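Local structure of mycolic acid synthase (Mycobacterium tuberculosis, 1L1E) at residues A[18-23]-A[73-78]; A[137-142]-A[149-154]; A[167-172]-A[271-276]. The protein probably converts a double bond at the proximal position of an alpha mycolic acid into a cyclopropane ring, using S-adenosyl-L-methionine as the methylene donor. One frame throughout, in Å; residues are numbered along the deposited sequence.

Interaction 1: residues A[18-23]-A[73-78]; sequences LSDDFF and CGWGAT. With SAH (S-adenosyl-L-homocysteine), chain D.
Trp75 reaches out to Asp20 and Phe23 from the glycine-rich loop that follows the first strand of the Rossmann-like methyltransferase fold. This loop, Cys73 to Gly76, is a type II' beta turn. Cys73 lies along the amino-acid part of S-adenosyl-L-homocysteine. Gly74 comes next and gives its N-H to the ribose, with N 3.1 Å from O3' of the ligand. Its positive phi suits the turn, and as a glycine it lets the backbone pass close to the ligand.

Trp75 then sends its indole toward the short helix 20-23. CG stands anti to the carbonyl carbon (chi1 -74°), and the six-membered ring leads. Its CH2 sits over one face of the Phe23 ring, toward the rim, 3.8 Å from Phe23 CD1. The two planes meet obliquely, at 55°. The Asp20 carboxylate is turned only 25° from the indole plane; its OD1 passes 3.1 Å from Trp75 CZ2, and its angle to NE1 is too poor for a hydrogen bond. NE1 is committed to Asn98 OD1, and Asp20 OD2 bonds Gln31. Gly76 occupies the N-cap position of helix 77-86, whose Ala77 and Thr78 lean on helix 45-58, and its N closes the turn 3.1 Å from Cys73 O.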
# COMPACT_ATOMS: atom_id res chain seq x y z
N LEU A 18 0.24 -3.79 -16.82
CA LEU A 18 1.68 -3.80 -17.04
C LEU A 18 2.28 -5.15 -16.63
O LEU A 18 2.03 -5.64 -15.53
CB LEU A 18 2.33 -2.66 -16.27
CG LEU A 18 3.81 -2.38 -16.55
CD1 LEU A 18 4.06 -2.34 -18.05
CD2 LEU A 18 4.19 -1.05 -15.90
N SER A 19 3.07 -5.74 -17.53
CA SER A 19 3.73 -7.03 -17.30
C SER A 19 4.51 -7.10 -15.99
O SER A 19 5.19 -6.15 -15.61
CB SER A 19 4.67 -7.34 -18.47
OG SER A 19 5.54 -8.43 -18.18
N ASP A 20 4.44 -8.24 -15.31
CA ASP A 20 5.14 -8.39 -14.03
C ASP A 20 6.64 -8.40 -14.18
O ASP A 20 7.36 -8.07 -13.24
CB ASP A 20 4.70 -9.66 -13.31
CG ASP A 20 5.28 -9.76 -11.91
OD1 ASP A 20 5.23 -8.74 -11.18
OD2 ASP A 20 5.79 -10.84 -11.54
N ASP A 21 7.12 -8.80 -15.35
CA ASP A 21 8.56 -8.84 -15.56
C ASP A 21 9.07 -7.40 -15.60
O ASP A 21 10.27 -7.16 -15.48
CB ASP A 21 8.87 -9.57 -16.86
CG ASP A 21 9.96 -10.62 -16.69
OD1 ASP A 21 9.85 -11.45 -15.75
OD2 ASP A 21 10.93 -10.62 -17.49
N PHE A 22 8.15 -6.45 -15.77
CA PHE A 22 8.51 -5.04 -15.79
C PHE A 22 8.70 -4.61 -14.34
O PHE A 22 9.71 -3.99 -14.00
CB PHE A 22 7.40 -4.20 -16.42
CG PHE A 22 7.77 -2.76 -16.59
CD1 PHE A 22 8.61 -2.36 -17.64
CD2 PHE A 22 7.34 -1.80 -15.69
CE1 PHE A 22 9.00 -1.04 -17.78
CE2 PHE A 22 7.73 -0.47 -15.82
CZ PHE A 22 8.56 -0.09 -16.87
N PHE A 23 7.74 -4.96 -13.49
CA PHE A 23 7.83 -4.61 -12.07
C PHE A 23 9.05 -5.24 -11.41
O PHE A 23 9.72 -4.63 -10.58
CB PHE A 23 6.58 -5.03 -11.31
CG PHE A 23 5.36 -4.22 -11.65
CD1 PHE A 23 4.37 -4.74 -12.48
CD2 PHE A 23 5.21 -2.94 -11.14
CE1 PHE A 23 3.26 -3.99 -12.79
CE2 PHE A 23 4.09 -2.17 -11.46
CZ PHE A 23 3.11 -2.71 -12.29
N CYS A 73 -3.77 -7.24 -1.66
CA CYS A 73 -2.56 -7.98 -1.30
C CYS A 73 -1.33 -7.97 -2.21
O CYS A 73 -0.31 -8.54 -1.85
CB CYS A 73 -2.93 -9.44 -1.01
SG CYS A 73 -3.57 -10.31 -2.45
N GLY A 74 -1.41 -7.32 -3.37
CA GLY A 74 -0.27 -7.31 -4.27
C GLY A 74 0.23 -8.72 -4.55
O GLY A 74 -0.55 -9.64 -4.80
N TRP A 75 1.55 -8.89 -4.51
CA TRP A 75 2.14 -10.19 -4.79
C TRP A 75 2.32 -11.13 -3.60
O TRP A 75 3.10 -12.08 -3.66
CB TRP A 75 3.46 -10.00 -5.53
CG TRP A 75 3.24 -9.59 -6.95
CD1 TRP A 75 2.97 -10.42 -8.01
CD2 TRP A 75 3.25 -8.26 -7.48
NE1 TRP A 75 2.83 -9.69 -9.16
CE2 TRP A 75 2.99 -8.36 -8.87
CE3 TRP A 75 3.45 -7.00 -6.91
CZ2 TRP A 75 2.93 -7.23 -9.70
CZ3 TRP A 75 3.39 -5.87 -7.74
CH2 TRP A 75 3.14 -6.00 -9.12
N GLY A 76 1.61 -10.84 -2.51
CA GLY A 76 1.63 -11.71 -1.34
C GLY A 76 2.65 -11.68 -0.22
O GLY A 76 2.47 -12.43 0.74
N ALA A 77 3.69 -10.86 -0.29
CA ALA A 77 4.70 -10.84 0.78
C ALA A 77 4.15 -10.65 2.20
O ALA A 77 4.68 -11.24 3.16
CB ALA A 77 5.76 -9.75 0.49
N THR A 78 3.11 -9.83 2.34
CA THR A 78 2.54 -9.56 3.66
C THR A 78 1.87 -10.81 4.23
O THR A 78 2.06 -11.16 5.39
CB THR A 78 1.50 -8.40 3.60
OG1 THR A 78 2.12 -7.21 3.08
CG2 THR A 78 0.96 -8.10 4.99
N SAH D . -0.43 -4.21 -0.57
CA SAH D . 0.55 -4.65 -1.57
CB SAH D . 0.15 -4.14 -2.97
CG SAH D . -0.05 -2.63 -3.13
SD SAH D . -0.51 -2.13 -4.79
C SAH D . 1.95 -4.12 -1.22
O SAH D . 2.08 -3.46 -0.19
OXT SAH D . 2.89 -4.35 -2.00
C5' SAH D . -2.32 -1.97 -4.62
C4' SAH D . -3.07 -3.29 -4.42
O4' SAH D . -4.46 -3.08 -4.02
C3' SAH D . -3.15 -4.15 -5.68
O3' SAH D . -3.02 -5.53 -5.27
C2' SAH D . -4.52 -3.85 -6.22
O2' SAH D . -4.95 -4.84 -7.15
C1' SAH D . -5.32 -3.78 -4.96
N9 SAH D . -6.62 -3.09 -5.08
C8 SAH D . -6.94 -1.89 -5.62
N7 SAH D . -8.19 -1.53 -5.58
C5 SAH D . -8.78 -2.62 -4.94
C6 SAH D . -10.13 -2.91 -4.56
N6 SAH D . -11.16 -2.07 -4.79
N1 SAH D . -10.38 -4.12 -3.93
C2 SAH D . -9.35 -4.97 -3.69
N3 SAH D . -8.04 -4.79 -4.00
C4 SAH D . -7.83 -3.59 -4.63

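Interaction 2: residues A[137-142]-A[149-154]; sequences GAFEHF and HFFEVT. With SAH (S-adenosyl-L-homocysteine), chain D.
Phe139 and Phe142 of the loop after strand 132-136 meet Phe150 and Phe151 of helix 147-157 in a buried aromatic cluster. One pair is an offset edge-to-face contact: the CD1-CE1 edge of Phe139 points at the face of Phe150, with the planes at 63° and Phe139 CE1 3.7 Å from Phe150 CD2. The other pairs are oblique. Phe142 sets its CE1 over a face of Phe150 near the rim, 3.5 Å from Phe150 CE1, while Phe139 CE1 also lies 3.9 Å from Phe151 CZ. Phe150 reaches into this group because its CG is anti to the backbone N (chi1 172°).

Two aliphatic carbons cover ring faces: Phe139 CA sits above the centre of Phe142, and Thr154 CG2 backs the face of Phe150 opposite Phe142. No hydrogen bond crosses between the segments; in the helix, Thr154 OG1 and N both donate to Phe150 O, and His149 ND1 donates to Glu152 OE1. Gly137 O and Ala138 CB approach the ribose of S-adenosyl-L-homocysteine, and Phe142 also meets the ligand by its edge, CE2 lying 3.7 Å from adenine C5.

Phe150 packs on Ile71 of strand 67-71, and Phe151 touches Leu166 of strand 163-170 and Tyr214 and Ala215 of helix 208-216, joining the loop and its helix to the central sheet.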
# COMPACT_ATOMS: atom_id res chain seq x y z
N GLY A 137 -1.36 0.51 0.75
CA GLY A 137 -1.25 1.07 -0.58
C GLY A 137 -2.39 0.71 -1.52
O GLY A 137 -2.22 0.77 -2.75
N ALA A 138 -3.54 0.35 -0.97
CA ALA A 138 -4.69 0.01 -1.82
C ALA A 138 -5.70 1.15 -1.87
O ALA A 138 -6.26 1.47 -2.92
CB ALA A 138 -5.37 -1.23 -1.30
N PHE A 139 -5.93 1.74 -0.70
CA PHE A 139 -6.87 2.84 -0.49
C PHE A 139 -6.80 3.97 -1.53
O PHE A 139 -7.81 4.57 -1.86
CB PHE A 139 -6.66 3.40 0.91
CG PHE A 139 -7.77 4.27 1.40
CD1 PHE A 139 -8.91 3.70 1.94
CD2 PHE A 139 -7.68 5.65 1.33
CE1 PHE A 139 -9.96 4.51 2.40
CE2 PHE A 139 -8.71 6.46 1.78
CZ PHE A 139 -9.85 5.90 2.31
N GLU A 140 -5.59 4.26 -2.02
CA GLU A 140 -5.41 5.32 -3.00
C GLU A 140 -6.13 5.05 -4.32
O GLU A 140 -6.36 5.96 -5.11
CB GLU A 140 -3.92 5.54 -3.28
CG GLU A 140 -3.10 5.95 -2.06
CD GLU A 140 -2.40 4.77 -1.41
OE1 GLU A 140 -3.03 3.69 -1.25
OE2 GLU A 140 -1.21 4.93 -1.06
N HIS A 141 -6.46 3.78 -4.56
CA HIS A 141 -7.14 3.38 -5.80
C HIS A 141 -8.67 3.31 -5.69
O HIS A 141 -9.35 3.12 -6.69
CB HIS A 141 -6.65 2.00 -6.24
CG HIS A 141 -5.20 1.96 -6.59
ND1 HIS A 141 -4.72 2.28 -7.84
CD2 HIS A 141 -4.12 1.63 -5.84
CE1 HIS A 141 -3.41 2.14 -7.85
NE2 HIS A 141 -3.02 1.75 -6.66
N PHE A 142 -9.21 3.47 -4.49
CA PHE A 142 -10.65 3.35 -4.26
C PHE A 142 -11.54 4.47 -4.82
O PHE A 142 -12.60 4.21 -5.39
CB PHE A 142 -10.94 3.20 -2.76
CG PHE A 142 -10.28 2.01 -2.11
CD1 PHE A 142 -10.29 1.87 -0.73
CD2 PHE A 142 -9.63 1.04 -2.87
CE1 PHE A 142 -9.66 0.79 -0.10
CE2 PHE A 142 -9.00 -0.05 -2.25
CZ PHE A 142 -9.02 -0.17 -0.87
N HIS A 149 -18.49 3.24 2.01
CA HIS A 149 -18.76 1.82 1.78
C HIS A 149 -17.61 0.95 2.32
O HIS A 149 -17.84 -0.03 3.02
CB HIS A 149 -18.99 1.58 0.28
CG HIS A 149 -19.51 0.22 -0.04
ND1 HIS A 149 -20.31 -0.50 0.82
CD2 HIS A 149 -19.36 -0.55 -1.14
CE1 HIS A 149 -20.62 -1.66 0.27
NE2 HIS A 149 -20.05 -1.72 -0.92
N PHE A 150 -16.39 1.34 1.99
CA PHE A 150 -15.21 0.62 2.44
C PHE A 150 -15.17 0.51 3.96
O PHE A 150 -15.00 -0.58 4.51
CB PHE A 150 -13.95 1.34 1.95
CG PHE A 150 -12.68 0.79 2.52
CD1 PHE A 150 -12.20 -0.44 2.11
CD2 PHE A 150 -11.95 1.52 3.46
CE1 PHE A 150 -11.00 -0.95 2.62
CE2 PHE A 150 -10.75 1.03 3.98
CZ PHE A 150 -10.27 -0.21 3.56
N PHE A 151 -15.35 1.62 4.65
CA PHE A 151 -15.32 1.58 6.09
C PHE A 151 -16.49 0.81 6.69
O PHE A 151 -16.35 0.17 7.72
CB PHE A 151 -15.20 3.00 6.65
CG PHE A 151 -13.82 3.58 6.47
CD1 PHE A 151 -13.60 4.68 5.64
CD2 PHE A 151 -12.72 2.99 7.10
CE1 PHE A 151 -12.32 5.19 5.45
CE2 PHE A 151 -11.43 3.49 6.91
CZ PHE A 151 -11.23 4.59 6.08
N GLU A 152 -17.65 0.86 6.03
CA GLU A 152 -18.81 0.11 6.52
C GLU A 152 -18.54 -1.40 6.39
O GLU A 152 -18.85 -2.17 7.29
CB GLU A 152 -20.07 0.47 5.73
CG GLU A 152 -21.10 -0.65 5.66
CD GLU A 152 -22.26 -0.36 4.72
OE1 GLU A 152 -22.01 0.06 3.56
OE2 GLU A 152 -23.42 -0.56 5.14
N VAL A 153 -17.98 -1.81 5.26
CA VAL A 153 -17.68 -3.22 5.02
C VAL A 153 -16.58 -3.75 5.94
O VAL A 153 -16.72 -4.84 6.50
CB VAL A 153 -17.25 -3.46 3.55
CG1 VAL A 153 -16.89 -4.93 3.35
CG2 VAL A 153 -18.37 -3.07 2.60
N THR A 154 -15.49 -3.00 6.09
CA THR A 154 -14.40 -3.45 6.96
C THR A 154 -14.81 -3.46 8.43
O THR A 154 -14.38 -4.33 9.19
CB THR A 154 -13.14 -2.56 6.78
OG1 THR A 154 -13.51 -1.17 6.86
CG2 THR A 154 -12.47 -2.85 5.45
N SAH D . -0.43 -4.21 -0.57
CA SAH D . 0.55 -4.65 -1.57
CB SAH D . 0.15 -4.14 -2.97
CG SAH D . -0.05 -2.63 -3.13
SD SAH D . -0.51 -2.13 -4.79
C SAH D . 1.95 -4.12 -1.22
O SAH D . 2.08 -3.46 -0.19
OXT SAH D . 2.89 -4.35 -2.00
C5' SAH D . -2.32 -1.97 -4.62
C4' SAH D . -3.07 -3.29 -4.42
O4' SAH D . -4.46 -3.08 -4.02
C3' SAH D . -3.15 -4.15 -5.68
O3' SAH D . -3.02 -5.53 -5.27
C2' SAH D . -4.52 -3.85 -6.22
O2' SAH D . -4.95 -4.84 -7.15
C1' SAH D . -5.32 -3.78 -4.96
N9 SAH D . -6.62 -3.09 -5.08
C8 SAH D . -6.94 -1.89 -5.62
N7 SAH D . -8.19 -1.53 -5.58
C5 SAH D . -8.78 -2.62 -4.94
C6 SAH D . -10.13 -2.91 -4.56
N6 SAH D . -11.16 -2.07 -4.79
N1 SAH D . -10.38 -4.12 -3.93
C2 SAH D . -9.35 -4.97 -3.69
N3 SAH D . -8.04 -4.79 -4.00
C4 SAH D . -7.83 -3.59 -4.63

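Interaction 3: residues A[167-172]-A[271-276]; sequences HTIVRP and KLFRQG. With CO3 (carbonate ion), chain C.
Phe273 presents the edge of its ring to Ile169, with CG2 of the isoleucine near the ring plane and 4.1 Å from CZ. Elsewhere the same ring meets Tyr232 of helix 229-245 edge-to-face. The other flat group, the imidazole of His167, turns its NE2-CD2 edge to the carbonate ion, and carbonate O1 lies in the ring plane.

With CG anti to the carbonyl carbon (chi1 -70°), the Phe273 ring is directed from the end of helix 256-274 toward strand 163-170. The side chain of Ile169 crosses it at about a right angle: Phe273 CZ sits against CG2 and CG1, and the CG1-CD1 branch also approaches the carbonate, with CD1 3.8 Å from O2 of the ion.

Where the two segments come nearest, the ring of Pro172 touches the backbone of Gly276, its CG 3.2 Å from Gly276 O. Gly276 ends the helix in a Schellman motif, and its positive phi (82°) suits glycine there.

No hydrogen bond links the segments, so strand and helix end meet by apolar contact and one carbon-to-oxygen approach. The polar partners of His167 lie off the contact: NE2 donates to carbonate O3 at 2.8 Å, and ND1 is bonded to Gln282 NE2. The ion probably came from the crystallisation liquor, but related cyclopropane synthases are thought to use bicarbonate as the catalytic base, so its site is consistent with such a role.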
# COMPACT_ATOMS: atom_id res chain seq x y z
N HIS A 167 -2.88 1.74 5.65
CA HIS A 167 -1.66 2.43 5.24
C HIS A 167 -1.95 3.06 3.89
O HIS A 167 -2.29 2.36 2.93
CB HIS A 167 -0.52 1.39 5.19
CG HIS A 167 0.69 1.84 4.43
ND1 HIS A 167 1.96 1.53 4.85
CD2 HIS A 167 0.82 2.48 3.25
CE1 HIS A 167 2.83 1.97 3.95
NE2 HIS A 167 2.17 2.55 2.97
N THR A 168 -1.83 4.38 3.81
CA THR A 168 -2.14 5.08 2.57
C THR A 168 -1.47 6.44 2.46
O THR A 168 -1.12 7.06 3.47
CB THR A 168 -3.66 5.32 2.46
OG1 THR A 168 -4.34 4.06 2.44
CG2 THR A 168 -4.01 6.10 1.20
N ILE A 169 -1.29 6.88 1.22
CA ILE A 169 -0.72 8.18 0.91
C ILE A 169 -1.79 9.18 1.35
O ILE A 169 -2.99 8.92 1.20
CB ILE A 169 -0.49 8.33 -0.63
CG1 ILE A 169 0.75 7.53 -1.04
CG2 ILE A 169 -0.34 9.81 -1.02
CD1 ILE A 169 0.89 7.36 -2.55
N VAL A 170 -1.37 10.29 1.92
CA VAL A 170 -2.32 11.34 2.36
C VAL A 170 -1.75 12.72 2.02
O VAL A 170 -0.55 12.88 1.82
CB VAL A 170 -2.57 11.28 3.86
CG1 VAL A 170 -3.19 9.96 4.31
CG2 VAL A 170 -1.29 11.45 4.68
N ARG A 171 -2.65 13.68 1.97
CA ARG A 171 -2.27 15.07 1.69
C ARG A 171 -2.00 15.79 3.01
O ARG A 171 -2.81 15.72 3.95
CB ARG A 171 -3.38 15.77 0.92
CG ARG A 171 -3.56 15.20 -0.49
CD ARG A 171 -5.02 15.20 -0.95
NE ARG A 171 -5.42 16.46 -1.58
CZ ARG A 171 -6.34 16.56 -2.55
NH1 ARG A 171 -6.97 15.47 -3.00
NH2 ARG A 171 -6.70 17.71 -3.12
N PRO A 172 -0.87 16.50 3.15
CA PRO A 172 -0.55 17.16 4.40
C PRO A 172 -1.65 18.11 4.81
O PRO A 172 -2.35 18.67 3.91
CB PRO A 172 0.76 17.86 4.12
CG PRO A 172 1.15 17.54 2.69
CD PRO A 172 0.10 16.67 2.08
N LYS A 271 10.65 13.73 -4.91
CA LYS A 271 10.82 15.15 -4.59
C LYS A 271 9.66 15.71 -3.77
O LYS A 271 9.86 16.50 -2.85
CB LYS A 271 10.91 15.99 -5.87
CG LYS A 271 12.24 15.98 -6.60
CD LYS A 271 12.15 16.92 -7.81
CE LYS A 271 13.50 17.15 -8.48
NZ LYS A 271 13.37 18.15 -9.58
N LEU A 272 8.44 15.29 -4.12
CA LEU A 272 7.25 15.77 -3.44
C LEU A 272 7.15 15.38 -1.97
O LEU A 272 6.86 16.23 -1.13
CB LEU A 272 6.00 15.29 -4.17
CG LEU A 272 5.83 15.72 -5.64
CD1 LEU A 272 4.39 15.50 -6.04
CD2 LEU A 272 6.21 17.20 -5.83
N PHE A 273 7.39 14.11 -1.66
CA PHE A 273 7.32 13.67 -0.27
C PHE A 273 8.49 14.24 0.52
O PHE A 273 8.37 14.51 1.70
CB PHE A 273 7.32 12.14 -0.19
CG PHE A 273 6.04 11.51 -0.69
CD1 PHE A 273 5.82 11.33 -2.06
CD2 PHE A 273 5.06 11.10 0.20
CE1 PHE A 273 4.64 10.76 -2.52
CE2 PHE A 273 3.88 10.53 -0.25
CZ PHE A 273 3.67 10.36 -1.62
N ARG A 274 9.62 14.43 -0.16
CA ARG A 274 10.81 14.97 0.48
C ARG A 274 10.60 16.45 0.83
O ARG A 274 11.06 16.92 1.86
CB ARG A 274 12.01 14.78 -0.46
CG ARG A 274 13.35 15.22 0.10
CD ARG A 274 14.48 14.54 -0.67
NE ARG A 274 14.74 13.20 -0.15
CZ ARG A 274 14.98 12.13 -0.90
NH1 ARG A 274 15.01 12.23 -2.22
NH2 ARG A 274 15.20 10.95 -0.32
N GLN A 275 9.88 17.16 -0.03
CA GLN A 275 9.60 18.57 0.20
C GLN A 275 8.33 18.78 1.01
O GLN A 275 7.93 19.91 1.26
CB GLN A 275 9.48 19.32 -1.13
CG GLN A 275 10.76 19.30 -1.96
CD GLN A 275 10.54 19.81 -3.36
OE1 GLN A 275 10.27 20.99 -3.58
NE2 GLN A 275 10.66 18.92 -4.33
N GLY A 276 7.68 17.68 1.39
CA GLY A 276 6.48 17.75 2.20
C GLY A 276 5.15 18.03 1.52
O GLY A 276 4.18 18.37 2.20
C CO3 C . 1.87 3.58 -0.36
O1 CO3 C . 0.59 3.91 0.35
O2 CO3 C . 1.98 3.80 -1.70
O3 CO3 C . 2.91 3.09 0.34

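How the interactions relate
Interactions 1 and 2 both border S-adenosyl-L-homocysteine: 73-78 reaches its ribose, and 137-142 lies against its adenine and ribose. Their nearest atoms are still about 6 Å apart; they do not touch, but both contact the ligand. Interactions 2 and 3 touch directly. Gly137 N lies 3.0 Å from His167 O and Glu140 OE2 3.0 Å from Ile169 N, both probable hydrogen bonds, which tie the loop to strand 163-170. Gly137, Glu140, His167 and Ile169 all belong to the carbonate pocket. In interaction 3 the side chain of Ile169 is about 10 Å from the cofactor, and the side chains of Phe273 and Cys269, the active-site residue inferred from relatives, are about 4 Å apart. Interactions 1 and 3 are on opposite sides of the chain's centre.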